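Local coordinates for hypothetical protein UNP Q5LQD5_SILPO (Silicibacter pomeroyi, PDB 2IMH), which is of unknown function, belongs to the DUF1028 family and folds with antiparallel sheets and packed helices, at residues D124-V136 with R145-G157. Sequence-based numbering, arbitrary orientation.
Sequences DNSVLGAMTEAFV and RLLAALIAAEGAG
With CG anti to the backbone N (chi1 -175°), F135 sends its ring over the start of segment 145-157, where CE1 lies 3.6 Å from R145 CB and 3.7 Å from L146 CD2. The same choice at M131 (chi1 -172°) lays CG 3.8 Å from A149 CB, and the bend at chi3 leaves CE against L150 CD2. In one of its two modelled conformers R145 crosses the F135 ring obliquely, while the ring also meets F112. Were F135 cut back to an alanine, a gap would probably open beside R145 and L146, leaving R145 CB and L146 CD2 without their aromatic neighbour. Between the larger groups, alanines let the roughly antiparallel helices come close, their segment axes approaching to 7.5 Å. A134 CB and A152 CB are tight at 3.4 Å, and A156 CB sits against V127 CA and A130 CB. At the far end a water donates to A156 O. The pair forms a helical hairpin laid on the six-stranded sheet, with M131 and A153 facing F5 of strand 4-11. Side-chain contacts between the helices are thus apolar and depend on small-residue fit, with methyl and methylene groups also pressing on backbone carbonyls.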
# COMPACT_ATOMS: atom_id res chain seq x y z
N ASP A 124 -11.48 15.04 -8.43
CA ASP A 124 -12.88 14.83 -8.05
C ASP A 124 -12.99 13.93 -6.85
O ASP A 124 -12.12 13.09 -6.64
CB ASP A 124 -13.65 14.16 -9.20
CG ASP A 124 -14.42 15.15 -10.04
OD1 ASP A 124 -15.12 16.02 -9.46
OD2 ASP A 124 -14.33 15.04 -11.29
N ASN A 125 -14.07 14.08 -6.07
CA ASN A 125 -14.38 13.10 -5.02
C ASN A 125 -14.35 11.69 -5.56
O ASN A 125 -13.86 10.77 -4.90
CB ASN A 125 -15.77 13.34 -4.44
CG ASN A 125 -15.78 14.42 -3.39
OD1 ASN A 125 -14.73 14.96 -3.03
ND2 ASN A 125 -16.97 14.72 -2.89
N SER A 126 -14.86 11.55 -6.78
CA SER A 126 -15.12 10.24 -7.34
C SER A 126 -13.85 9.43 -7.57
O SER A 126 -13.93 8.24 -7.86
CB SER A 126 -15.91 10.36 -8.63
OG SER A 126 -15.25 11.21 -9.54
N VAL A 127 -12.69 10.07 -7.45
CA VAL A 127 -11.42 9.35 -7.58
C VAL A 127 -11.33 8.27 -6.49
O VAL A 127 -11.08 7.10 -6.79
CB VAL A 127 -10.18 10.30 -7.58
CG1 VAL A 127 -8.89 9.51 -7.50
CG2 VAL A 127 -10.18 11.16 -8.84
N LEU A 128 -11.59 8.66 -5.24
CA LEU A 128 -11.52 7.70 -4.13
C LEU A 128 -12.71 6.74 -4.13
O LEU A 128 -12.57 5.56 -3.79
CB LEU A 128 -11.38 8.41 -2.78
CG LEU A 128 -10.11 9.27 -2.67
CD1 LEU A 128 -10.10 10.00 -1.34
CD2 LEU A 128 -8.81 8.46 -2.84
N GLY A 129 -13.89 7.25 -4.48
CA GLY A 129 -15.07 6.40 -4.65
C GLY A 129 -14.82 5.33 -5.71
O GLY A 129 -15.12 4.15 -5.47
N ALA A 130 -14.26 5.73 -6.85
CA ALA A 130 -14.01 4.78 -7.95
C ALA A 130 -12.96 3.76 -7.54
O ALA A 130 -13.08 2.56 -7.83
CB ALA A 130 -13.57 5.50 -9.23
N MSE A 131 -11.92 4.24 -6.85
CA MSE A 131 -10.88 3.37 -6.32
C MSE A 131 -11.47 2.28 -5.42
O MSE A 131 -11.17 1.09 -5.55
CB MSE A 131 -9.89 4.21 -5.51
CG MSE A 131 -8.68 3.46 -5.06
SE MSE A 131 -7.46 4.67 -4.17
CE MSE A 131 -5.82 3.84 -4.83
N THR A 132 -12.31 2.71 -4.48
CA THR A 132 -12.93 1.79 -3.50
C THR A 132 -13.86 0.79 -4.20
O THR A 132 -13.77 -0.43 -4.00
CB THR A 132 -13.73 2.61 -2.47
OG1 THR A 132 -12.85 3.48 -1.75
CG2 THR A 132 -14.45 1.70 -1.49
N GLU A 133 -14.77 1.31 -5.02
CA GLU A 133 -15.68 0.46 -5.78
C GLU A 133 -14.91 -0.61 -6.57
O GLU A 133 -15.29 -1.78 -6.55
CB GLU A 133 -16.52 1.30 -6.74
CG GLU A 133 -17.47 0.49 -7.64
CD GLU A 133 -18.18 1.34 -8.71
OE1 GLU A 133 -17.90 2.55 -8.83
OE2 GLU A 133 -19.03 0.77 -9.44
N ALA A 134 -13.84 -0.21 -7.25
CA ALA A 134 -13.04 -1.16 -8.03
C ALA A 134 -12.43 -2.25 -7.15
O ALA A 134 -12.49 -3.43 -7.51
CB ALA A 134 -11.97 -0.45 -8.83
N PHE A 135 -11.88 -1.87 -6.00
CA PHE A 135 -11.30 -2.86 -5.09
C PHE A 135 -12.34 -3.85 -4.56
O PHE A 135 -12.14 -5.06 -4.60
CB PHE A 135 -10.59 -2.20 -3.91
CG PHE A 135 -9.89 -3.17 -3.03
CD1 PHE A 135 -8.61 -3.64 -3.36
CD2 PHE A 135 -10.53 -3.68 -1.90
CE1 PHE A 135 -7.99 -4.58 -2.56
CE2 PHE A 135 -9.91 -4.61 -1.09
CZ PHE A 135 -8.64 -5.07 -1.43
N VAL A 136 -13.46 -3.32 -4.07
CA VAL A 136 -14.45 -4.17 -3.42
C VAL A 136 -15.22 -5.02 -4.43
O VAL A 136 -15.59 -6.15 -4.12
CB VAL A 136 -15.39 -3.38 -2.47
CG1 VAL A 136 -14.58 -2.71 -1.36
CG2 VAL A 136 -16.22 -2.36 -3.24
N ARG A 145 -6.62 -6.96 -7.27
CA ARG A 145 -7.65 -6.05 -6.75
C ARG A 145 -7.03 -4.70 -6.46
O ARG A 145 -7.60 -3.65 -6.77
CB ARG A 145 -8.31 -6.63 -5.49
CG ARG A 145 -9.54 -7.48 -5.78
CD ARG A 145 -9.61 -8.73 -4.92
NE ARG A 145 -9.70 -8.48 -3.48
CZ ARG A 145 -9.40 -9.39 -2.55
NH1 ARG A 145 -9.50 -9.10 -1.27
NH2 ARG A 145 -8.99 -10.60 -2.92
N LEU A 146 -5.83 -4.73 -5.86
CA LEU A 146 -5.08 -3.50 -5.58
C LEU A 146 -4.76 -2.79 -6.87
O LEU A 146 -4.97 -1.58 -7.00
CB LEU A 146 -3.80 -3.80 -4.78
CG LEU A 146 -3.99 -4.30 -3.34
CD1 LEU A 146 -2.66 -4.82 -2.80
CD2 LEU A 146 -4.59 -3.22 -2.42
N LEU A 147 -4.29 -3.54 -7.87
CA LEU A 147 -4.01 -2.94 -9.19
C LEU A 147 -5.27 -2.33 -9.82
O LEU A 147 -5.22 -1.22 -10.36
CB LEU A 147 -3.36 -3.95 -10.13
CG LEU A 147 -1.91 -4.34 -9.81
CD1 LEU A 147 -1.46 -5.58 -10.61
CD2 LEU A 147 -0.94 -3.17 -10.06
N ALA A 148 -6.38 -3.05 -9.74
CA ALA A 148 -7.66 -2.58 -10.27
C ALA A 148 -8.03 -1.23 -9.63
O ALA A 148 -8.53 -0.32 -10.31
CB ALA A 148 -8.74 -3.59 -10.02
N ALA A 149 -7.79 -1.12 -8.32
CA ALA A 149 -8.03 0.12 -7.59
C ALA A 149 -7.21 1.29 -8.12
O ALA A 149 -7.76 2.38 -8.33
CB ALA A 149 -7.78 -0.08 -6.10
N LEU A 150 -5.91 1.08 -8.36
CA LEU A 150 -5.06 2.14 -8.93
C LEU A 150 -5.58 2.59 -10.31
O LEU A 150 -5.67 3.78 -10.59
CB LEU A 150 -3.62 1.66 -9.08
CG LEU A 150 -2.82 1.39 -7.81
CD1 LEU A 150 -1.38 1.04 -8.18
CD2 LEU A 150 -2.87 2.60 -6.85
N ILE A 151 -5.89 1.62 -11.15
CA ILE A 151 -6.41 1.91 -12.49
C ILE A 151 -7.72 2.71 -12.46
O ILE A 151 -7.87 3.70 -13.20
CB ILE A 151 -6.52 0.60 -13.31
CG1 ILE A 151 -5.13 0.14 -13.73
CG2 ILE A 151 -7.46 0.76 -14.52
CD1 ILE A 151 -4.42 1.07 -14.75
N ALA A 152 -8.64 2.32 -11.59
CA ALA A 152 -9.92 3.04 -11.45
C ALA A 152 -9.69 4.46 -10.94
O ALA A 152 -10.37 5.39 -11.36
CB ALA A 152 -10.85 2.28 -10.50
N ALA A 153 -8.77 4.61 -10.00
CA ALA A 153 -8.48 5.94 -9.44
C ALA A 153 -7.92 6.83 -10.54
O ALA A 153 -8.29 8.00 -10.65
CB ALA A 153 -7.49 5.83 -8.31
N GLU A 154 -7.00 6.26 -11.33
CA GLU A 154 -6.40 7.00 -12.45
C GLU A 154 -7.45 7.40 -13.49
O GLU A 154 -7.49 8.54 -13.94
CB GLU A 154 -5.31 6.17 -13.13
CG GLU A 154 -4.62 6.90 -14.26
CD GLU A 154 -3.63 6.02 -14.97
OE1 GLU A 154 -3.94 4.82 -15.15
OE2 GLU A 154 -2.55 6.52 -15.33
N GLY A 155 -8.32 6.45 -13.83
CA GLY A 155 -9.35 6.67 -14.84
C GLY A 155 -10.42 7.68 -14.44
O GLY A 155 -11.10 8.24 -15.30
N ALA A 156 -10.58 7.89 -13.14
CA ALA A 156 -11.60 8.80 -12.63
C ALA A 156 -11.16 10.26 -12.68
O ALA A 156 -11.96 11.17 -12.47
CB ALA A 156 -11.99 8.39 -11.20
N GLY A 157 -9.88 10.49 -12.96
CA GLY A 157 -9.32 11.85 -13.01
C GLY A 157 -9.55 12.50 -14.36
O GLY A 157 -10.06 11.86 -15.29
O HOH W 1 -14.89 10.49 -11.89